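Local structure of PmoF1 (Methylocystis sp. ATCC 49242, 6P17) at residues L43-V48 against T104-K109; G100-L105 against V114-I119. The protein probably binds copper as a periplasmic chaperone of the PCu(A)C family, with a likely part in copper handling in this methanotroph. One frame throughout, in Å; residues are numbered along the deposited sequence.

Contact 1: L43-V48 against T104-K109; sequences LVAVKV and TLVFEK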
loop_
_atom_site.group_PDB
_atom_site.type_symbol
_atom_site.label_atom_id
_atom_site.label_comp_id
_atom_site.label_asym_id
_atom_site.label_seq_id
_atom_site.Cartn_x
_atom_site.Cartn_y
_atom_site.Cartn_z
ATOM N N LEU A 43 -8.263 2.820 3.785
ATOM C CA LEU A 43 -7.814 1.936 2.723
ATOM C C LEU A 43 -8.300 0.527 3.054
ATOM O O LEU A 43 -7.928 -0.034 4.093
ATOM C CB LEU A 43 -6.297 1.994 2.583
ATOM C CG LEU A 43 -5.694 0.977 1.621
ATOM C CD1 LEU A 43 -5.942 1.374 0.171
ATOM C CD2 LEU A 43 -4.223 0.777 1.936
ATOM N N VAL A 44 -9.142 -0.036 2.202
ATOM C CA VAL A 44 -9.815 -1.285 2.534
ATOM C C VAL A 44 -9.306 -2.475 1.735
ATOM O O VAL A 44 -9.459 -3.614 2.194
ATOM C CB VAL A 44 -11.346 -1.168 2.386
ATOM C CG1 VAL A 44 -11.883 -0.160 3.364
ATOM C CG2 VAL A 44 -11.724 -0.793 0.959
ATOM N N ALA A 45 -8.715 -2.267 0.566
ATOM C CA ALA A 45 -8.227 -3.410 -0.179
ATOM C C ALA A 45 -7.167 -2.921 -1.141
ATOM O O ALA A 45 -7.043 -1.722 -1.417
ATOM C CB ALA A 45 -9.343 -4.134 -0.934
ATOM N N VAL A 46 -6.394 -3.871 -1.632
ATOM C CA VAL A 46 -5.371 -3.615 -2.630
ATOM C C VAL A 46 -5.440 -4.749 -3.638
ATOM O O VAL A 46 -5.544 -5.924 -3.263
ATOM C CB VAL A 46 -3.969 -3.514 -2.000
ATOM C CG1 VAL A 46 -2.899 -3.364 -3.070
ATOM C CG2 VAL A 46 -3.915 -2.356 -1.031
ATOM N N LYS A 47 -5.418 -4.396 -4.913
ATOM C CA LYS A 47 -5.438 -5.363 -5.997
ATOM C C LYS A 47 -4.101 -5.283 -6.707
ATOM O O LYS A 47 -3.632 -4.187 -7.016
ATOM C CB LYS A 47 -6.576 -5.079 -6.980
ATOM C CG LYS A 47 -7.958 -4.966 -6.355
ATOM C CD LYS A 47 -8.997 -4.603 -7.415
ATOM C CE LYS A 47 -10.275 -4.048 -6.789
ATOM N NZ LYS A 47 -11.260 -3.626 -7.820
ATOM N N VAL A 48 -3.491 -6.435 -6.965
ATOM C CA VAL A 48 -2.203 -6.467 -7.645
ATOM C C VAL A 48 -2.161 -7.698 -8.540
ATOM O O VAL A 48 -2.425 -8.819 -8.092
ATOM C CB VAL A 48 -1.029 -6.433 -6.637
ATOM C CG1 VAL A 48 -1.168 -7.537 -5.620
ATOM C CG2 VAL A 48 0.323 -6.489 -7.365
ATOM N N THR A 104 -3.713 -1.436 -7.599
ATOM C CA THR A 104 -4.937 -0.667 -7.410
ATOM C C THR A 104 -5.218 -0.572 -5.918
ATOM O O THR A 104 -5.332 -1.599 -5.237
ATOM C CB THR A 104 -6.124 -1.292 -8.139
ATOM O OG1 THR A 104 -5.906 -1.270 -9.562
ATOM C CG2 THR A 104 -7.374 -0.483 -7.834
ATOM N N LEU A 105 -5.302 0.654 -5.409
ATOM C CA LEU A 105 -5.696 0.898 -4.029
ATOM C C LEU A 105 -7.185 1.212 -3.993
ATOM O O LEU A 105 -7.680 1.990 -4.815
ATOM C CB LEU A 105 -4.902 2.051 -3.421
ATOM C CG LEU A 105 -3.593 1.654 -2.723
ATOM C CD1 LEU A 105 -2.731 0.721 -3.579
ATOM C CD2 LEU A 105 -2.800 2.881 -2.261
ATOM N N VAL A 106 -7.901 0.592 -3.055
ATOM C CA VAL A 106 -9.343 0.785 -2.920
ATOM C C VAL A 106 -9.595 1.482 -1.590
ATOM O O VAL A 106 -9.317 0.912 -0.528
ATOM C CB VAL A 106 -10.121 -0.544 -2.983
ATOM C CG1 VAL A 106 -11.627 -0.276 -3.027
ATOM C CG2 VAL A 106 -9.682 -1.409 -4.156
ATOM N N PHE A 107 -10.172 2.682 -1.645
ATOM C CA PHE A 107 -10.570 3.426 -0.459
ATOM C C PHE A 107 -12.083 3.357 -0.266
ATOM O O PHE A 107 -12.843 3.367 -1.237
ATOM C CB PHE A 107 -10.115 4.884 -0.570
ATOM C CG PHE A 107 -8.627 5.036 -0.674
ATOM C CD1 PHE A 107 -7.834 5.048 0.469
ATOM C CD2 PHE A 107 -8.017 5.150 -1.907
ATOM C CE1 PHE A 107 -6.456 5.185 0.381
ATOM C CE2 PHE A 107 -6.646 5.298 -2.003
ATOM C CZ PHE A 107 -5.859 5.314 -0.857
ATOM N N GLU A 108 -12.506 3.304 1.005
ATOM C CA GLU A 108 -13.921 3.139 1.333
ATOM C C GLU A 108 -14.789 4.221 0.695
ATOM O O GLU A 108 -15.885 3.929 0.203
ATOM C CB GLU A 108 -14.121 3.134 2.852
ATOM C CG GLU A 108 -15.581 2.916 3.296
ATOM C CD GLU A 108 -15.771 3.022 4.811
ATOM O OE1 GLU A 108 -15.088 3.856 5.444
ATOM O OE2 GLU A 108 -16.600 2.270 5.371
ATOM N N LYS A 109 -14.333 5.471 0.710
ATOM C CA LYS A 109 -15.119 6.587 0.188
ATOM C C LYS A 109 -14.554 7.195 -1.087
ATOM O O LYS A 109 -15.318 7.479 -2.017
ATOM C CB LYS A 109 -15.255 7.680 1.253
ATOM C CG LYS A 109 -16.094 7.242 2.448
ATOM C CD LYS A 109 -16.148 8.316 3.524
ATOM C CE LYS A 109 -16.845 7.815 4.793
ATOM N NZ LYS A 109 -18.199 7.262 4.512
#

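Contact 2: G100-L105 against V114-I119; sequences GLEMTL and VIDAAI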
loop_
_atom_site.group_PDB
_atom_site.type_symbol
_atom_site.label_atom_id
_atom_site.label_comp_id
_atom_site.label_asym_id
_atom_site.label_seq_id
_atom_site.Cartn_x
_atom_site.Cartn_y
_atom_site.Cartn_z
ATOM N N GLY A 100 8.404 -0.176 -11.873
ATOM C CA GLY A 100 7.436 -0.157 -10.792
ATOM C C GLY A 100 6.434 -1.298 -10.867
ATOM O O GLY A 100 6.294 -1.992 -11.873
ATOM N N LEU A 101 5.718 -1.483 -9.757
ATOM C CA LEU A 101 4.687 -2.509 -9.640
ATOM C C LEU A 101 3.310 -1.848 -9.686
ATOM O O LEU A 101 2.986 -1.020 -8.833
ATOM C CB LEU A 101 4.859 -3.307 -8.348
ATOM C CG LEU A 101 3.793 -4.381 -8.117
ATOM C CD1 LEU A 101 4.101 -5.594 -8.955
ATOM C CD2 LEU A 101 3.664 -4.752 -6.646
ATOM N N GLU A 102 2.513 -2.211 -10.689
ATOM C CA GLU A 102 1.192 -1.621 -10.868
ATOM C C GLU A 102 0.210 -2.236 -9.880
ATOM O O GLU A 102 0.172 -3.458 -9.708
ATOM C CB GLU A 102 0.717 -1.818 -12.305
ATOM C CG GLU A 102 -0.706 -1.375 -12.551
ATOM C CD GLU A 102 -1.008 -1.241 -14.028
ATOM O OE1 GLU A 102 -0.617 -0.208 -14.614
ATOM O OE2 GLU A 102 -1.612 -2.170 -14.604
ATOM N N MET A 103 -0.567 -1.383 -9.222
ATOM C CA MET A 103 -1.376 -1.766 -8.074
ATOM C C MET A 103 -2.597 -0.870 -8.041
ATOM O O MET A 103 -2.520 0.321 -8.377
ATOM C CB MET A 103 -0.636 -1.610 -6.731
ATOM C CG MET A 103 0.578 -2.498 -6.511
ATOM S SD MET A 103 1.436 -1.873 -5.043
ATOM C CE MET A 103 0.354 -2.489 -3.762
ATOM N N THR A 104 -3.713 -1.436 -7.599
ATOM C CA THR A 104 -4.937 -0.667 -7.410
ATOM C C THR A 104 -5.218 -0.572 -5.918
ATOM O O THR A 104 -5.332 -1.599 -5.237
ATOM C CB THR A 104 -6.124 -1.292 -8.139
ATOM O OG1 THR A 104 -5.906 -1.270 -9.562
ATOM C CG2 THR A 104 -7.374 -0.483 -7.834
ATOM N N LEU A 105 -5.302 0.654 -5.409
ATOM C CA LEU A 105 -5.696 0.898 -4.029
ATOM C C LEU A 105 -7.185 1.212 -3.993
ATOM O O LEU A 105 -7.680 1.990 -4.815
ATOM C CB LEU A 105 -4.902 2.051 -3.421
ATOM C CG LEU A 105 -3.593 1.654 -2.723
ATOM C CD1 LEU A 105 -2.731 0.721 -3.579
ATOM C CD2 LEU A 105 -2.800 2.881 -2.261
ATOM N N VAL A 114 -5.211 3.738 -9.361
ATOM C CA VAL A 114 -4.135 2.908 -9.892
ATOM C C VAL A 114 -2.803 3.611 -9.663
ATOM O O VAL A 114 -2.655 4.800 -9.988
ATOM C CB VAL A 114 -4.355 2.610 -11.380
ATOM C CG1 VAL A 114 -3.148 1.877 -11.945
ATOM C CG2 VAL A 114 -5.644 1.780 -11.563
ATOM N N ILE A 115 -1.837 2.884 -9.087
ATOM C CA ILE A 115 -0.513 3.432 -8.815
ATOM C C ILE A 115 0.558 2.519 -9.393
ATOM O O ILE A 115 0.315 1.353 -9.718
ATOM C CB ILE A 115 -0.236 3.650 -7.309
ATOM C CG1 ILE A 115 -0.154 2.300 -6.577
ATOM C CG2 ILE A 115 -1.268 4.569 -6.689
ATOM C CD1 ILE A 115 0.060 2.453 -5.068
ATOM N N ASP A 116 1.756 3.083 -9.531
ATOM C CA ASP A 116 2.978 2.335 -9.796
ATOM C C ASP A 116 3.848 2.449 -8.552
ATOM O O ASP A 116 4.353 3.533 -8.240
ATOM C CB ASP A 116 3.709 2.877 -11.026
ATOM C CG ASP A 116 3.011 2.525 -12.333
ATOM O OD1 ASP A 116 2.042 1.737 -12.322
ATOM O OD2 ASP A 116 3.442 3.040 -13.387
ATOM N N ALA A 117 4.025 1.343 -7.840
ATOM C CA ALA A 117 4.896 1.338 -6.677
ATOM C C ALA A 117 6.353 1.214 -7.102
ATOM O O ALA A 117 6.703 0.331 -7.891
ATOM C CB ALA A 117 4.518 0.189 -5.742
ATOM N N ALA A 118 7.207 2.073 -6.553
ATOM C CA ALA A 118 8.642 1.950 -6.780
ATOM C C ALA A 118 9.184 0.665 -6.161
ATOM O O ALA A 118 8.926 0.365 -4.993
ATOM C CB ALA A 118 9.386 3.154 -6.197
ATOM N N ILE A 119 9.942 -0.095 -6.939
ATOM C CA ILE A 119 10.638 -1.267 -6.427
ATOM C C ILE A 119 12.081 -0.851 -6.163
ATOM O O ILE A 119 12.829 -0.534 -7.093
ATOM C CB ILE A 119 10.542 -2.452 -7.394
ATOM C CG1 ILE A 119 9.071 -2.836 -7.591
ATOM C CG2 ILE A 119 11.318 -3.630 -6.844
ATOM C CD1 ILE A 119 8.833 -3.883 -8.651
HETATM O O HOH W 1 0.250 2.871 -14.269
#

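Contact 1: L43-V48 against T104-K109
T104 meets K47 in a hydrogen-bonded antiparallel pair: T104 N donates to K47 O at 2.8 Å, almost straight at 177°, and K47 N answers to T104 O. The same T104 O also receives the CA-H of V46. Next along the strand, L105 turns to the buried face, where its CD1 lies alongside V46 CG1, pointing the same way, while its CG packs 3.7 Å from L43 CD1. V106 sits on the other face, and here the ladder slips by one residue. V106 O takes V44 N at 2.9 Å and, weakly, A45 N, so two residues of strand 41-48 face one: a classic beta bulge within the mixed sheet of this all-beta copper-chaperone fold. On that outer face V106 CG2 lies 3.8 Å from K47 CE, part of the extended lysine chain whose NZ forms a salt bridge with E112. F107 returns to the interior, with L43 CD1 over one face of its ring, 4.1 Å from the centroid; L43 can reach it because CG stands anti to the backbone N (chi1 173°). An alanine in place of F107 would remove the ring and is likely to leave a gap beside L43, V12 and L71. Past the strand, E108 CB touches V44 CG1 at 4.0 Å, and its carboxylate leads away to a salt bridge with K42.

Contact 2: G100-L105 against V114-I119
L105 CD1 and I115 CD1 meet at 3.6 Å on the buried face of this strand pair, where the packing is closest. I115 holds CG1 between its backbone N and carbonyl carbon (chi1 67°), which brings that atom within 3.9 Å of M103 CB as CD1 reaches across to L105. M103, bent at its last torsion, lays SD 3.8 Å from A117 CB, and F29 of strand 27-35 covers M103, I115 and A117 together. Farther along, I119 CD1 rests against L101 CB. The two strands are the arms of a beta hairpin, in antiparallel register from L101-A117 to T104-V114. Two-way backbone hydrogen bonds join L101 to A117 and M103 to I115, the bond from I115 N to M103 O being the straighter of the latter two at 175°. The opposite face is looser and exposed to solvent. There E102 and D116 cross obliquely, their carboxylate planes 24° apart, with E102 OE1 and D116 OD1 at 4.0 Å. A water donates to both oxygens, 2.9 Å from D116 OD1, and would be expected to ease the repulsion between the two like charges. On this face too, E102 CG only brushes V114 CG1, at 4.1 Å.

How the contacts relate
Reading from the N terminus, the chain lays down strands 10-18 and 27-35 before it reaches 41-48, the first of the contact strands. Between the two segments of contact 1 lie 55 residues, among them strands 51-57, 69-71 and 75-91, and contact 1 closes that long excursion. Contact 2 then closes a short hairpin as strand 111-120 folds back. The two closures run in series, the second starting on the strand where the first ends, with T104 and L105 in both. Strand 101-107 is thus the middle of three, flanked by 41-48 and 111-120, and the latter runs parallel to strand 10-18. The contacts also touch directly, V46 CG1 packing 3.4 Å from M103 CE.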